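Local coordinates for protein pyruvate kinase (Pyrobaculum aerophilum, PDB 3QTG) that catalyses the last step of glycolysis, transferring the phosphoryl group of phosphoenolpyruvate to ADP to yield pyruvate and ATP, at residues 230-235 and 251-256; 293-298 and 325-330. One frame throughout, in Å; residues are numbered along the deposited sequence.

Contact 1: residues 230-235 and 251-256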
ATOM      1  N   LYS A 230      -1.610 -12.816 -34.017  1.00 38.32           N
ATOM      2  CA  LYS A 230      -0.188 -12.488 -34.046  1.00 38.54           C
ATOM      3  C   LYS A 230       0.014 -10.999 -34.175  1.00 38.56           C
ATOM      4  O   LYS A 230      -0.655 -10.344 -34.964  1.00 38.67           O
ATOM      5  CB  LYS A 230       0.516 -13.216 -35.186  1.00 38.74           C
ATOM      6  CG  LYS A 230       0.254 -14.707 -35.155  1.00 41.04           C
ATOM      7  CD  LYS A 230       1.497 -15.515 -35.477  1.00 46.86           C
ATOM      8  CE  LYS A 230       1.887 -15.387 -36.935  1.00 50.29           C
ATOM      9  NZ  LYS A 230       0.886 -16.059 -37.792  1.00 53.70           N
ATOM     10  N   ILE A 231       0.921 -10.462 -33.364  1.00 38.69           N
ATOM     11  CA  ILE A 231       1.299  -9.058 -33.459  1.00 38.67           C
ATOM     12  C   ILE A 231       2.640  -9.044 -34.212  1.00 38.92           C
ATOM     13  O   ILE A 231       3.676  -9.460 -33.678  1.00 38.03           O
ATOM     14  CB  ILE A 231       1.368  -8.399 -32.061  1.00 38.55           C
ATOM     15  CG1 ILE A 231       0.078  -8.702 -31.260  1.00 38.91           C
ATOM     16  CG2 ILE A 231       1.614  -6.903 -32.175  1.00 36.96           C
ATOM     17  CD1 ILE A 231      -1.208  -8.036 -31.780  1.00 38.96           C
ATOM     18  N   GLU A 232       2.578  -8.590 -35.463  1.00 38.76           N
ATOM     19  CA  GLU A 232       3.645  -8.789 -36.447  1.00 39.52           C
ATOM     20  C   GLU A 232       4.168  -7.480 -37.014  1.00 38.91           C
ATOM     21  O   GLU A 232       5.226  -7.452 -37.635  1.00 39.22           O
ATOM     22  CB  GLU A 232       3.140  -9.651 -37.626  1.00 39.68           C
ATOM     23  CG  GLU A 232       3.068 -11.128 -37.373  1.00 42.66           C
ATOM     24  CD  GLU A 232       2.103 -11.836 -38.310  1.00 48.08           C
ATOM     25  OE1 GLU A 232       2.499 -12.828 -38.950  1.00 52.27           O
ATOM     26  OE2 GLU A 232       0.943 -11.401 -38.424  1.00 48.75           O
ATOM     27  N   THR A 233       3.442  -6.389 -36.812  1.00 39.00           N
ATOM     28  CA  THR A 233       3.786  -5.147 -37.496  1.00 38.49           C
ATOM     29  C   THR A 233       3.622  -3.932 -36.624  1.00 38.96           C
ATOM     30  O   THR A 233       2.963  -3.964 -35.584  1.00 38.25           O
ATOM     31  CB  THR A 233       2.894  -4.902 -38.720  1.00 38.76           C
ATOM     32  OG1 THR A 233       1.558  -4.618 -38.288  1.00 38.29           O
ATOM     33  CG2 THR A 233       2.913  -6.088 -39.702  1.00 39.28           C
ATOM     34  N   LYS A 234       4.196  -2.838 -37.094  1.00 39.16           N
ATOM     35  CA  LYS A 234       4.039  -1.546 -36.456  1.00 40.30           C
ATOM     36  C   LYS A 234       2.558  -1.139 -36.320  1.00 40.07           C
ATOM     37  O   LYS A 234       2.154  -0.559 -35.305  1.00 39.98           O
ATOM     38  CB  LYS A 234       4.834  -0.512 -37.254  1.00 40.49           C
ATOM     39  CG  LYS A 234       5.178   0.744 -36.525  1.00 44.30           C
ATOM     40  CD  LYS A 234       6.353   1.442 -37.209  1.00 47.13           C
ATOM     41  CE  LYS A 234       7.625   1.314 -36.387  1.00 50.28           C
ATOM     42  NZ  LYS A 234       8.794   1.946 -37.074  1.00 51.70           N
ATOM     43  N   GLY A 235       1.757  -1.450 -37.338  1.00 39.92           N
ATOM     44  CA  GLY A 235       0.333  -1.107 -37.349  1.00 39.34           C
ATOM     45  C   GLY A 235      -0.441  -1.873 -36.298  1.00 39.17           C
ATOM     46  O   GLY A 235      -1.374  -1.338 -35.694  1.00 39.29           O
ATOM     47  N   VAL A 251      -0.122 -13.402 -29.652  1.00 33.42           N
ATOM     48  CA  VAL A 251       1.189 -13.972 -30.004  1.00 33.23           C
ATOM     49  C   VAL A 251       2.169 -12.864 -30.419  1.00 33.50           C
ATOM     50  O   VAL A 251       1.877 -12.090 -31.335  1.00 34.30           O
ATOM     51  CB  VAL A 251       1.052 -15.009 -31.146  1.00 33.47           C
ATOM     52  CG1 VAL A 251       2.354 -15.793 -31.352  1.00 34.05           C
ATOM     53  CG2 VAL A 251      -0.087 -15.979 -30.857  1.00 32.78           C
ATOM     54  N   VAL A 252       3.297 -12.759 -29.714  1.00 32.55           N
ATOM     55  CA  VAL A 252       4.413 -11.912 -30.139  1.00 32.49           C
ATOM     56  C   VAL A 252       5.235 -12.701 -31.185  1.00 33.09           C
ATOM     57  O   VAL A 252       5.922 -13.678 -30.861  1.00 32.56           O
ATOM     58  CB  VAL A 252       5.329 -11.470 -28.941  1.00 32.22           C
ATOM     59  CG1 VAL A 252       6.499 -10.573 -29.414  1.00 31.38           C
ATOM     60  CG2 VAL A 252       4.530 -10.769 -27.868  1.00 29.78           C
ATOM     61  N   ALA A 253       5.104 -12.298 -32.446  1.00 33.85           N
ATOM     62  CA  ALA A 253       5.800 -12.970 -33.552  1.00 34.61           C
ATOM     63  C   ALA A 253       7.082 -12.191 -33.790  1.00 34.52           C
ATOM     64  O   ALA A 253       7.100 -11.201 -34.528  1.00 33.58           O
ATOM     65  CB  ALA A 253       4.905 -13.040 -34.831  1.00 34.04           C
ATOM     66  N   ARG A 254       8.138 -12.629 -33.097  1.00 35.85           N
ATOM     67  CA  ARG A 254       9.428 -11.927 -33.028  1.00 37.20           C
ATOM     68  C   ARG A 254      10.117 -11.768 -34.371  1.00 38.26           C
ATOM     69  O   ARG A 254      10.601 -10.681 -34.694  1.00 38.14           O
ATOM     70  CB  ARG A 254      10.390 -12.673 -32.116  1.00 37.33           C
ATOM     71  CG  ARG A 254      10.107 -12.576 -30.630  1.00 38.57           C
ATOM     72  CD  ARG A 254      11.153 -13.412 -29.951  1.00 38.37           C
ATOM     73  NE  ARG A 254      11.449 -12.892 -28.648  1.00 42.59           N
ATOM     74  CZ  ARG A 254      12.483 -13.282 -27.921  1.00 42.52           C
ATOM     75  NH1 ARG A 254      13.318 -14.197 -28.396  1.00 42.07           N
ATOM     76  NH2 ARG A 254      12.663 -12.758 -26.726  1.00 41.53           N
ATOM     77  N   GLY A 255      10.200 -12.861 -35.132  1.00 39.01           N
ATOM     78  CA  GLY A 255      10.821 -12.819 -36.455  1.00 40.62           C
ATOM     79  C   GLY A 255      10.199 -11.729 -37.314  1.00 41.90           C
ATOM     80  O   GLY A 255      10.895 -10.866 -37.834  1.00 43.09           O
ATOM     81  N   ASP A 256       8.881 -11.730 -37.414  1.00 41.90           N
ATOM     82  CA  ASP A 256       8.177 -10.745 -38.224  1.00 42.90           C
ATOM     83  C   ASP A 256       8.275  -9.308 -37.730  1.00 42.28           C
ATOM     84  O   ASP A 256       8.425  -8.373 -38.530  1.00 42.26           O
ATOM     85  CB  ASP A 256       6.727 -11.182 -38.378  1.00 43.79           C
ATOM     86  CG  ASP A 256       6.602 -12.464 -39.217  1.00 48.77           C
ATOM     87  OD1 ASP A 256       7.252 -12.518 -40.296  1.00 54.24           O
ATOM     88  OD2 ASP A 256       5.882 -13.420 -38.805  1.00 54.89           O
TER

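Contact 2: residues 293-298 and 325-330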
ATOM      1  N   SER A 293      19.837 -20.868 -32.672  1.00 48.58           N
ATOM      2  CA  SER A 293      21.121 -21.514 -32.947  1.00 48.96           C
ATOM      3  C   SER A 293      20.996 -23.045 -32.983  1.00 49.26           C
ATOM      4  O   SER A 293      21.846 -23.735 -33.556  1.00 50.06           O
ATOM      5  CB  SER A 293      22.182 -21.096 -31.926  1.00 49.09           C
ATOM      6  OG  SER A 293      22.018 -21.818 -30.718  1.00 49.31           O
ATOM      7  N   MET A 294      19.924 -23.569 -32.399  1.00 49.12           N
ATOM      8  CA  MET A 294      19.760 -25.017 -32.251  1.00 49.31           C
ATOM      9  C   MET A 294      19.337 -25.751 -33.528  1.00 50.00           C
ATOM     10  O   MET A 294      19.237 -26.982 -33.536  1.00 50.47           O
ATOM     11  CB  MET A 294      18.817 -25.340 -31.094  1.00 49.07           C
ATOM     12  CG  MET A 294      19.406 -25.019 -29.739  1.00 48.12           C
ATOM     13  SD  MET A 294      18.479 -25.809 -28.419  1.00 48.91           S
ATOM     14  CE  MET A 294      19.046 -27.505 -28.565  1.00 47.81           C
ATOM     15  N   GLN A 295      19.091 -24.997 -34.592  1.00 50.41           N
ATOM     16  CA  GLN A 295      18.912 -25.570 -35.925  1.00 52.06           C
ATOM     17  C   GLN A 295      20.185 -26.314 -36.361  1.00 52.62           C
ATOM     18  O   GLN A 295      20.107 -27.307 -37.093  1.00 52.77           O
ATOM     19  CB  GLN A 295      18.561 -24.483 -36.951  1.00 51.88           C
ATOM     20  CG  GLN A 295      17.217 -23.815 -36.722  1.00 51.57           C
ATOM     21  CD  GLN A 295      16.898 -22.795 -37.791  1.00 52.07           C
ATOM     22  OE1 GLN A 295      16.560 -23.154 -38.918  1.00 53.38           O
ATOM     23  NE2 GLN A 295      16.987 -21.513 -37.439  1.00 52.74           N
ATOM     24  N   SER A 296      21.336 -25.852 -35.858  1.00 52.97           N
ATOM     25  CA  SER A 296      22.648 -26.391 -36.220  1.00 53.68           C
ATOM     26  C   SER A 296      23.411 -27.006 -35.067  1.00 53.65           C
ATOM     27  O   SER A 296      24.456 -27.601 -35.275  1.00 54.01           O
ATOM     28  CB  SER A 296      23.518 -25.292 -36.827  1.00 53.63           C
ATOM     29  OG  SER A 296      22.957 -24.863 -38.046  1.00 55.38           O
ATOM     30  N   SER A 297      22.910 -26.850 -33.852  1.00 53.45           N
ATOM     31  CA  SER A 297      23.655 -27.272 -32.667  1.00 53.48           C
ATOM     32  C   SER A 297      22.708 -27.957 -31.701  1.00 53.19           C
ATOM     33  O   SER A 297      21.554 -27.551 -31.607  1.00 53.43           O
ATOM     34  CB  SER A 297      24.309 -26.064 -32.000  1.00 53.27           C
ATOM     35  OG  SER A 297      24.950 -26.449 -30.795  1.00 55.06           O
ATOM     36  N   PRO A 298      23.170 -29.018 -31.010  1.00 53.05           N
ATOM     37  CA  PRO A 298      22.301 -29.683 -30.044  1.00 52.57           C
ATOM     38  C   PRO A 298      22.267 -28.974 -28.672  1.00 51.76           C
ATOM     39  O   PRO A 298      21.566 -29.426 -27.757  1.00 51.70           O
ATOM     40  CB  PRO A 298      22.939 -31.075 -29.917  1.00 53.39           C
ATOM     41  CG  PRO A 298      24.406 -30.835 -30.164  1.00 53.63           C
ATOM     42  CD  PRO A 298      24.499 -29.663 -31.101  1.00 53.74           C
ATOM     43  N   THR A 325      12.357 -26.709 -34.498  1.00 48.51           N
ATOM     44  CA  THR A 325      11.770 -28.047 -34.514  1.00 48.68           C
ATOM     45  C   THR A 325      11.242 -28.446 -35.900  1.00 49.09           C
ATOM     46  O   THR A 325      11.249 -29.623 -36.251  1.00 49.68           O
ATOM     47  CB  THR A 325      10.651 -28.199 -33.437  1.00 48.73           C
ATOM     48  OG1 THR A 325       9.562 -27.315 -33.732  1.00 47.47           O
ATOM     49  CG2 THR A 325      11.196 -27.903 -32.016  1.00 47.40           C
ATOM     50  N   ALA A 326      10.801 -27.462 -36.683  1.00 48.85           N
ATOM     51  CA  ALA A 326      10.185 -27.719 -37.980  1.00 49.53           C
ATOM     52  C   ALA A 326      11.198 -28.250 -39.008  1.00 50.56           C
ATOM     53  O   ALA A 326      10.937 -29.250 -39.680  1.00 50.98           O
ATOM     54  CB  ALA A 326       9.489 -26.466 -38.510  1.00 48.58           C
ATOM     55  N   SER A 327      12.355 -27.594 -39.098  1.00 50.66           N
ATOM     56  CA  SER A 327      13.305 -27.832 -40.187  1.00 51.48           C
ATOM     57  C   SER A 327      14.745 -28.035 -39.722  1.00 51.78           C
ATOM     58  O   SER A 327      15.612 -28.382 -40.524  1.00 52.05           O
ATOM     59  CB  SER A 327      13.235 -26.674 -41.191  1.00 51.46           C
ATOM     60  OG  SER A 327      13.389 -25.421 -40.541  1.00 51.06           O
ATOM     61  N   GLY A 328      14.984 -27.832 -38.427  1.00 51.69           N
ATOM     62  CA  GLY A 328      16.305 -27.955 -37.832  1.00 52.08           C
ATOM     63  C   GLY A 328      16.810 -29.371 -37.621  1.00 53.12           C
ATOM     64  O   GLY A 328      16.081 -30.352 -37.781  1.00 53.86           O
ATOM     65  N   LYS A 329      18.074 -29.471 -37.240  1.00 53.35           N
ATOM     66  CA  LYS A 329      18.767 -30.740 -37.193  1.00 54.41           C
ATOM     67  C   LYS A 329      18.565 -31.471 -35.869  1.00 54.20           C
ATOM     68  O   LYS A 329      18.820 -32.684 -35.773  1.00 54.85           O
ATOM     69  CB  LYS A 329      20.259 -30.513 -37.491  1.00 55.30           C
ATOM     70  CG  LYS A 329      21.070 -31.789 -37.649  1.00 58.32           C
ATOM     71  CD  LYS A 329      22.290 -31.581 -38.541  1.00 61.66           C
ATOM     72  CE  LYS A 329      23.407 -32.561 -38.181  1.00 64.51           C
ATOM     73  NZ  LYS A 329      22.880 -33.808 -37.539  1.00 65.60           N
ATOM     74  N   TYR A 330      18.100 -30.742 -34.849  1.00 53.12           N
ATOM     75  CA  TYR A 330      17.945 -31.316 -33.506  1.00 52.61           C
ATOM     76  C   TYR A 330      16.584 -31.030 -32.854  1.00 51.45           C
ATOM     77  O   TYR A 330      16.543 -30.474 -31.759  1.00 50.99           O
ATOM     78  CB  TYR A 330      19.098 -30.859 -32.597  1.00 52.71           C
ATOM     79  CG  TYR A 330      20.457 -31.167 -33.170  1.00 53.38           C
ATOM     80  CD1 TYR A 330      21.049 -32.415 -32.966  1.00 54.09           C
ATOM     81  CD2 TYR A 330      21.147 -30.222 -33.924  1.00 52.44           C
ATOM     82  CE1 TYR A 330      22.295 -32.720 -33.496  1.00 54.92           C
ATOM     83  CE2 TYR A 330      22.401 -30.518 -34.475  1.00 55.29           C
ATOM     84  CZ  TYR A 330      22.963 -31.777 -34.255  1.00 55.21           C
ATOM     85  OH  TYR A 330      24.197 -32.090 -34.783  1.00 56.24           O
TER
HETATM   86  O   HOH W   1      17.042 -28.031 -34.612  1.00 52.87           O

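Contact 1: residues 230-235 and 251-256
I231 lies between V251 and A253 in a parallel pairing of strands: its N donates to V251 O at 2.8 Å in a nearly straight bond (171°), while A253 N returns a weak bond to I231 O at 3.4 Å. K230 and V251 share one face of the sheet and run side by side, CG of K230 4.1 Å from CB of V251. Beyond this aliphatic stretch the lysine chain bends at chi2, chi3 and chi4, carrying NZ to a salt bridge with D80 and a hydrogen bond with S203; K230 probably stabilises the transition state, as in related pyruvate kinases. Where the strands end, the short methyl of A253, which points toward segment 230-235, packs against CG of E232 at 3.7 Å. E232 and D256 lie alongside each other with their carboxylate planes 69° apart, and OE1 of E232 comes within 3.4 Å of OD2 of D256; K230 NZ makes a long salt bridge (3.8 Å) to E232 OE1. Two acceptors so close suit the magnesium site inferred for this pair from relatives, while the other oxygen of E232, OE2, is held by the backbone N of L204. The contact thus joins the C-terminal ends of strands 226-231 and 249-253 in the TIM barrel; on the sheet's other face I231 and V252 both pack on I273 of helix 266-279, and strand 284-287 continues the barrel beside V252.

Contact 2: residues 293-298 and 325-330
P298 lies over one face of the Y330 ring, and this pair makes up the dense end of the contact, itself at the protein surface. CB of P298 sits 4.0 Å from the ring centroid, 18° off the normal, a CH-pi contact for which the flat, apolar flank of a proline is well suited. With CG anti to its own carbonyl carbon (chi1 -55°), the tyrosine brings CD2 to within 3.5 Å of S297 C and meets M294 O in plane at the ring edge. K329 CG lies 3.7 Å above the opposite face, offset toward the rim, so the ring has carbons of P298 and K329 on its two sides.

Next to the ring the backbones join: K329 N donates to Q295 O at 3.0 Å. Water 1 continues the link, donating to M294 O at 2.7 Å and accepting from Y330 N. G328 passes close by, and a beta carbon on it would lie about 3.1 Å from Q295 CA, a tight approach consistent with a glycine here.

Toward S327 the fit slackens: Q295 OE1 stays 4.2 Å from S327 OG, with S327 exposed, as its polar character suits. The buried side chain of M294 instead packs on A333 and W337 of helix 331-343.

Replacing Y330 by an alanine would probably deprive P298 of its aromatic partner and open a gap between P298 and the K329 chain. The loop after strand 284-287, the seventh of the TIM barrel, is thus joined to the turn between helices 323-326 and 331-343, after the eighth, by one direct backbone hydrogen bond, a water bridge and packing on the Y330 ring, with no salt bridge between the two segments.

Overall arrangement
Followed from the N terminus, the chain first reaches contact 1, where strand 226-231 leads through helices 234-238 and 240-245 back to a parallel partner, strand 249-253; the loop of 15 residues so closed is one beta-alpha-beta unit of the barrel. Helix 266-279 and strand 284-287 follow before contact 2 opens at 293-298. It closes 26 residues, taking in helix 302-313 and strand 318-321, and ties the loop after the seventh barrel strand to the segment after the eighth. The two contacts run in series, neither nested nor crossed, with centres about 23 Å apart: contact 1 is buried at the inferred active site, contact 2 at the surface.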